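Local coordinates for protein putative hydrogenase (Pyrococcus furiosus, PDB 3LYU) that probably transfers electrons as an oxidoreductase binding FAD and a [2Fe-2S] cluster, the chain here being the isolated alpha/beta domain of the longer protein, at residues H51-F54 / E55-I59; N87-N90 / V91-L95. All blocks are in the same frame, centred on the assembly; numbering follows the deposited sequence.

Interaction 1 of 2, residues H51-F54 / E55-I59; sequences HVTF and EPMVI
F54 and M57 have nearly the same first torsion, chi1 -69° and -65°, each with CG anti to its carbonyl carbon; once the backbone has brought the two residues round a turn, these like torsions let the side chains run side by side. That turn is a type I beta turn, with E55 and P56 at its corners, at the end of parallel strand 46-54 in the Rossmann-like sheet. It is closed by M57 N donating to F54 O at 2.8 Å, a bent bond whose donor sits above the carbonyl plane and not on a lone pair. P56 has no N-H to offer the same oxygen, but its CD packs 3.8 Å from F54 CB.

At the last position of the turn, the selenium of selenomethionine M57 lies at the edge of the F54 ring, 84° off the ring normal. This is a Met-aromatic contact, with SE 4.0 Å from F54 CD2. M57 CB lies 3.4 Å from T53 OG1, and the bend at chi3 brings M57 CE to 3.5 Å from the same oxygen. The second branch of T53, CG2, serves the other neighbour, lying above one face of the H51 ring, offset toward the rim.

The F54 ring also meets that of F84, while M57 packs on F84 of a second subunit, so the turn borders both the core and an interface. The imidazole of H51 is tethered by NE2 to the carbonyl of Y27. The neighbouring ring carbon, H51 CE1, faces the returning loop, 3.8 Å from I59 N, which lies in the ring plane at the edge.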
loop_
_atom_site.group_PDB
_atom_site.type_symbol
_atom_site.label_atom_id
_atom_site.label_comp_id
_atom_site.label_asym_id
_atom_site.label_seq_id
_atom_site.Cartn_x
_atom_site.Cartn_y
_atom_site.Cartn_z
ATOM N N HIS B 51 -2.374 17.083 -23.005
ATOM C CA HIS B 51 -2.630 15.793 -23.618
ATOM C C HIS B 51 -1.668 15.609 -24.776
ATOM O O HIS B 51 -1.756 16.332 -25.777
ATOM C CB HIS B 51 -4.068 15.693 -24.151
ATOM C CG HIS B 51 -4.422 14.331 -24.677
ATOM N ND1 HIS B 51 -5.468 14.117 -25.547
ATOM C CD2 HIS B 51 -3.874 13.114 -24.443
ATOM C CE1 HIS B 51 -5.550 12.827 -25.829
ATOM N NE2 HIS B 51 -4.594 12.197 -25.170
ATOM N N VAL B 52 -0.748 14.655 -24.642
ATOM C CA VAL B 52 0.205 14.383 -25.715
ATOM C C VAL B 52 -0.158 13.025 -26.303
ATOM O O VAL B 52 -0.143 12.004 -25.612
ATOM C CB VAL B 52 1.670 14.374 -25.203
ATOM C CG1 VAL B 52 2.626 14.249 -26.382
ATOM C CG2 VAL B 52 1.959 15.649 -24.414
ATOM N N THR B 53 -0.514 13.028 -27.583
ATOM C CA THR B 53 -0.902 11.796 -28.264
ATOM C C THR B 53 -0.760 12.001 -29.770
ATOM O O THR B 53 -0.266 13.042 -30.195
ATOM C CB THR B 53 -2.360 11.415 -27.911
ATOM O OG1 THR B 53 -2.625 10.079 -28.346
ATOM C CG2 THR B 53 -3.351 12.373 -28.569
ATOM N N PHE B 54 -1.174 11.020 -30.572
ATOM C CA PHE B 54 -1.089 11.132 -32.031
ATOM C C PHE B 54 -2.283 11.898 -32.583
ATOM O O PHE B 54 -3.360 11.872 -31.998
ATOM C CB PHE B 54 -1.002 9.744 -32.666
ATOM C CG PHE B 54 0.288 9.034 -32.381
ATOM C CD1 PHE B 54 1.504 9.603 -32.754
ATOM C CD2 PHE B 54 0.293 7.801 -31.742
ATOM C CE1 PHE B 54 2.709 8.957 -32.498
ATOM C CE2 PHE B 54 1.494 7.143 -31.479
ATOM C CZ PHE B 54 2.708 7.723 -31.860
ATOM N N GLU B 55 -2.084 12.587 -33.700
ATOM C CA GLU B 55 -3.147 13.382 -34.299
ATOM C C GLU B 55 -4.533 12.726 -34.316
ATOM O O GLU B 55 -5.536 13.362 -33.966
ATOM C CB GLU B 55 -2.763 13.786 -35.722
ATOM C CG GLU B 55 -1.611 14.763 -35.789
ATOM C CD GLU B 55 -1.282 15.196 -37.212
ATOM O OE1 GLU B 55 -0.320 15.983 -37.388
ATOM O OE2 GLU B 55 -1.984 14.752 -38.150
ATOM N N PRO B 56 -4.610 11.451 -34.733
ATOM C CA PRO B 56 -5.892 10.738 -34.788
ATOM C C PRO B 56 -6.386 10.168 -33.452
ATOM O O PRO B 56 -7.232 9.270 -33.448
ATOM C CB PRO B 56 -5.614 9.630 -35.794
ATOM C CG PRO B 56 -4.185 9.273 -35.471
ATOM C CD PRO B 56 -3.537 10.643 -35.349
HETATM N N MSE B 57 -5.882 10.689 -32.333
HETATM C CA MSE B 57 -6.268 10.168 -31.024
HETATM C C MSE B 57 -6.648 11.158 -29.943
HETATM O O MSE B 57 -6.837 10.768 -28.788
HETATM C CB MSE B 57 -5.156 9.290 -30.479
HETATM C CG MSE B 57 -4.904 8.042 -31.282
HETATM SE SE MSE B 57 -3.480 7.076 -30.475
HETATM C CE MSE B 57 -4.206 6.917 -28.661
ATOM N N VAL B 58 -6.743 12.434 -30.285
ATOM C CA VAL B 58 -7.120 13.402 -29.269
ATOM C C VAL B 58 -8.590 13.167 -28.913
ATOM O O VAL B 58 -9.411 12.858 -29.774
ATOM C CB VAL B 58 -6.840 14.880 -29.732
ATOM C CG1 VAL B 58 -6.876 14.980 -31.239
ATOM C CG2 VAL B 58 -7.838 15.839 -29.105
ATOM N N ILE B 59 -8.894 13.270 -27.622
ATOM C CA ILE B 59 -10.242 13.051 -27.120
ATOM C C ILE B 59 -10.473 13.952 -25.913
ATOM O O ILE B 59 -9.523 14.403 -25.286
ATOM C CB ILE B 59 -10.434 11.560 -26.712
ATOM C CG1 ILE B 59 -11.916 11.264 -26.464
ATOM C CG2 ILE B 59 -9.605 11.240 -25.479
ATOM C CD1 ILE B 59 -12.809 11.431 -27.707
#

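Interaction 2 of 2, residues N87-N90 / V91-L95; sequences NMKN and VSQRL
S92 meets M88 one turn back in helix 84-104, and the backbone bonds around them set the frame. S92 N reaches M88 O at 2.8 Å, nearly in line with the carbonyl. Q93 N to K89 O and R94 N to N90 O, both at 3.0 Å, repeat the i to i+4 pattern, with the donors tilted out of the carbonyl planes by 34° and 26°. The first link, V91 N to N87 O, is weak at 3.5 Å.

Polar side chains come next. S92 OG, beside its own backbone N and anti to the carbonyl carbon, is swung back to 3.2 Å from M88 O. The hydroxyl hydrogen-bonds D119 OD1 of helix 117-130; the approach to M88 O would compete for the same proton, so a bond there is not settled. R94 sends its guanidinium away from this turn to a salt bridge with E74 on strand 70-76.

Carbon contacts are few within the turn. Bends at its second and third torsions fold K89 along the helix, bringing CE 3.9 Å from S92 CB; a crystal neighbour touches this lysine, which may influence its course. V91 places CG2 beside its backbone N, in van der Waals contact with the carbonyl oxygen N87 O at 3.8 Å, and turns its branches to strand 46-54, while M88 packs on T28 of a second subunit.

With V91 and L95 on the sheet and K89 and Q93 facing solvent, this is the amphipathic helix that flanks a parallel sheet in a Rossmann-like alpha/beta fold.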
loop_
_atom_site.group_PDB
_atom_site.type_symbol
_atom_site.label_atom_id
_atom_site.label_comp_id
_atom_site.label_asym_id
_atom_site.label_seq_id
_atom_site.Cartn_x
_atom_site.Cartn_y
_atom_site.Cartn_z
ATOM N N ASN B 87 7.474 5.662 -33.668
ATOM C CA ASN B 87 6.475 6.731 -33.543
ATOM C C ASN B 87 6.250 7.204 -32.110
ATOM O O ASN B 87 6.016 8.389 -31.875
ATOM C CB ASN B 87 5.131 6.285 -34.131
ATOM C CG ASN B 87 5.196 6.056 -35.629
ATOM O OD1 ASN B 87 5.333 4.925 -36.089
ATOM N ND2 ASN B 87 5.113 7.136 -36.398
HETATM N N MSE B 88 6.307 6.279 -31.160
HETATM C CA MSE B 88 6.111 6.629 -29.766
HETATM C C MSE B 88 7.263 7.497 -29.316
HETATM O O MSE B 88 7.107 8.353 -28.446
HETATM C CB MSE B 88 6.061 5.373 -28.915
HETATM C CG MSE B 88 4.914 4.444 -29.268
HETATM SE SE MSE B 88 4.760 2.989 -28.014
HETATM C CE MSE B 88 4.248 3.960 -26.442
ATOM N N LYS B 89 8.425 7.259 -29.918
ATOM C CA LYS B 89 9.636 8.003 -29.609
ATOM C C LYS B 89 9.391 9.493 -29.852
ATOM O O LYS B 89 9.932 10.346 -29.148
ATOM C CB LYS B 89 10.778 7.489 -30.486
ATOM C CG LYS B 89 12.161 8.010 -30.141
ATOM C CD LYS B 89 12.692 7.439 -28.839
ATOM C CE LYS B 89 12.068 8.123 -27.628
ATOM N NZ LYS B 89 12.587 7.579 -26.336
ATOM N N ASN B 90 8.552 9.790 -30.842
ATOM C CA ASN B 90 8.215 11.166 -31.175
ATOM C C ASN B 90 7.316 11.772 -30.116
ATOM O O ASN B 90 7.447 12.947 -29.781
ATOM C CB ASN B 90 7.514 11.248 -32.531
ATOM C CG ASN B 90 8.395 10.785 -33.684
ATOM O OD1 ASN B 90 9.592 11.079 -33.729
ATOM N ND2 ASN B 90 7.798 10.074 -34.633
ATOM N N VAL B 91 6.390 10.970 -29.603
ATOM C CA VAL B 91 5.477 11.439 -28.563
ATOM C C VAL B 91 6.263 11.643 -27.275
ATOM O O VAL B 91 6.009 12.583 -26.525
ATOM C CB VAL B 91 4.343 10.433 -28.290
ATOM C CG1 VAL B 91 3.440 10.974 -27.210
ATOM C CG2 VAL B 91 3.539 10.190 -29.554
ATOM N N SER B 92 7.212 10.750 -27.019
ATOM C CA SER B 92 8.054 10.860 -25.838
ATOM C C SER B 92 8.855 12.166 -25.904
ATOM O O SER B 92 9.011 12.861 -24.905
ATOM C CB SER B 92 9.015 9.675 -25.762
ATOM O OG SER B 92 8.337 8.456 -25.543
ATOM N N GLN B 93 9.360 12.495 -27.087
ATOM C CA GLN B 93 10.127 13.718 -27.288
ATOM C C GLN B 93 9.272 14.967 -27.087
ATOM O O GLN B 93 9.649 15.869 -26.349
ATOM C CB GLN B 93 10.709 13.748 -28.700
ATOM C CG GLN B 93 11.754 12.686 -28.990
ATOM C CD GLN B 93 12.954 12.766 -28.049
ATOM O OE1 GLN B 93 12.921 12.238 -26.930
ATOM N NE2 GLN B 93 14.019 13.437 -28.499
ATOM N N ARG B 94 8.130 15.018 -27.766
ATOM C CA ARG B 94 7.204 16.143 -27.674
ATOM C C ARG B 94 6.766 16.348 -26.228
ATOM O O ARG B 94 6.458 17.463 -25.809
ATOM C CB ARG B 94 5.976 15.868 -28.547
ATOM C CG ARG B 94 4.890 16.928 -28.475
ATOM C CD ARG B 94 5.280 18.188 -29.246
ATOM N NE ARG B 94 5.291 17.969 -30.690
ATOM C CZ ARG B 94 4.202 17.904 -31.450
ATOM N NH1 ARG B 94 4.315 17.694 -32.756
ATOM N NH2 ARG B 94 3.001 18.065 -30.907
ATOM N N LEU B 95 6.744 15.254 -25.473
ATOM C CA LEU B 95 6.335 15.270 -24.072
ATOM C C LEU B 95 7.371 15.922 -23.148
ATOM O O LEU B 95 7.012 16.694 -22.251
ATOM C CB LEU B 95 6.047 13.840 -23.603
ATOM C CG LEU B 95 5.459 13.640 -22.203
ATOM C CD1 LEU B 95 4.063 14.242 -22.117
ATOM C CD2 LEU B 95 5.408 12.152 -21.909
#

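Followed from the N terminus, the chain first reaches interaction 1, where strand 46-54 ends and turns back on itself before helix 61-65. After strand 70-76 it enters helix 84-104, whose first turns hold interaction 2. Both contacts are local and lie in series, neither nested nor crossed, with centres about 12 Å apart. Their side chains nevertheless meet: F54 CE1 lies 3.3 Å from V91 CG2, and V52 CG2 is 3.4 Å from L95 CD1. Strand 46-54 and helix 84-104 thus share one hydrophobic layer, a worked example of how the residues of a strand leading into a turn pack on the helix that flanks the sheet.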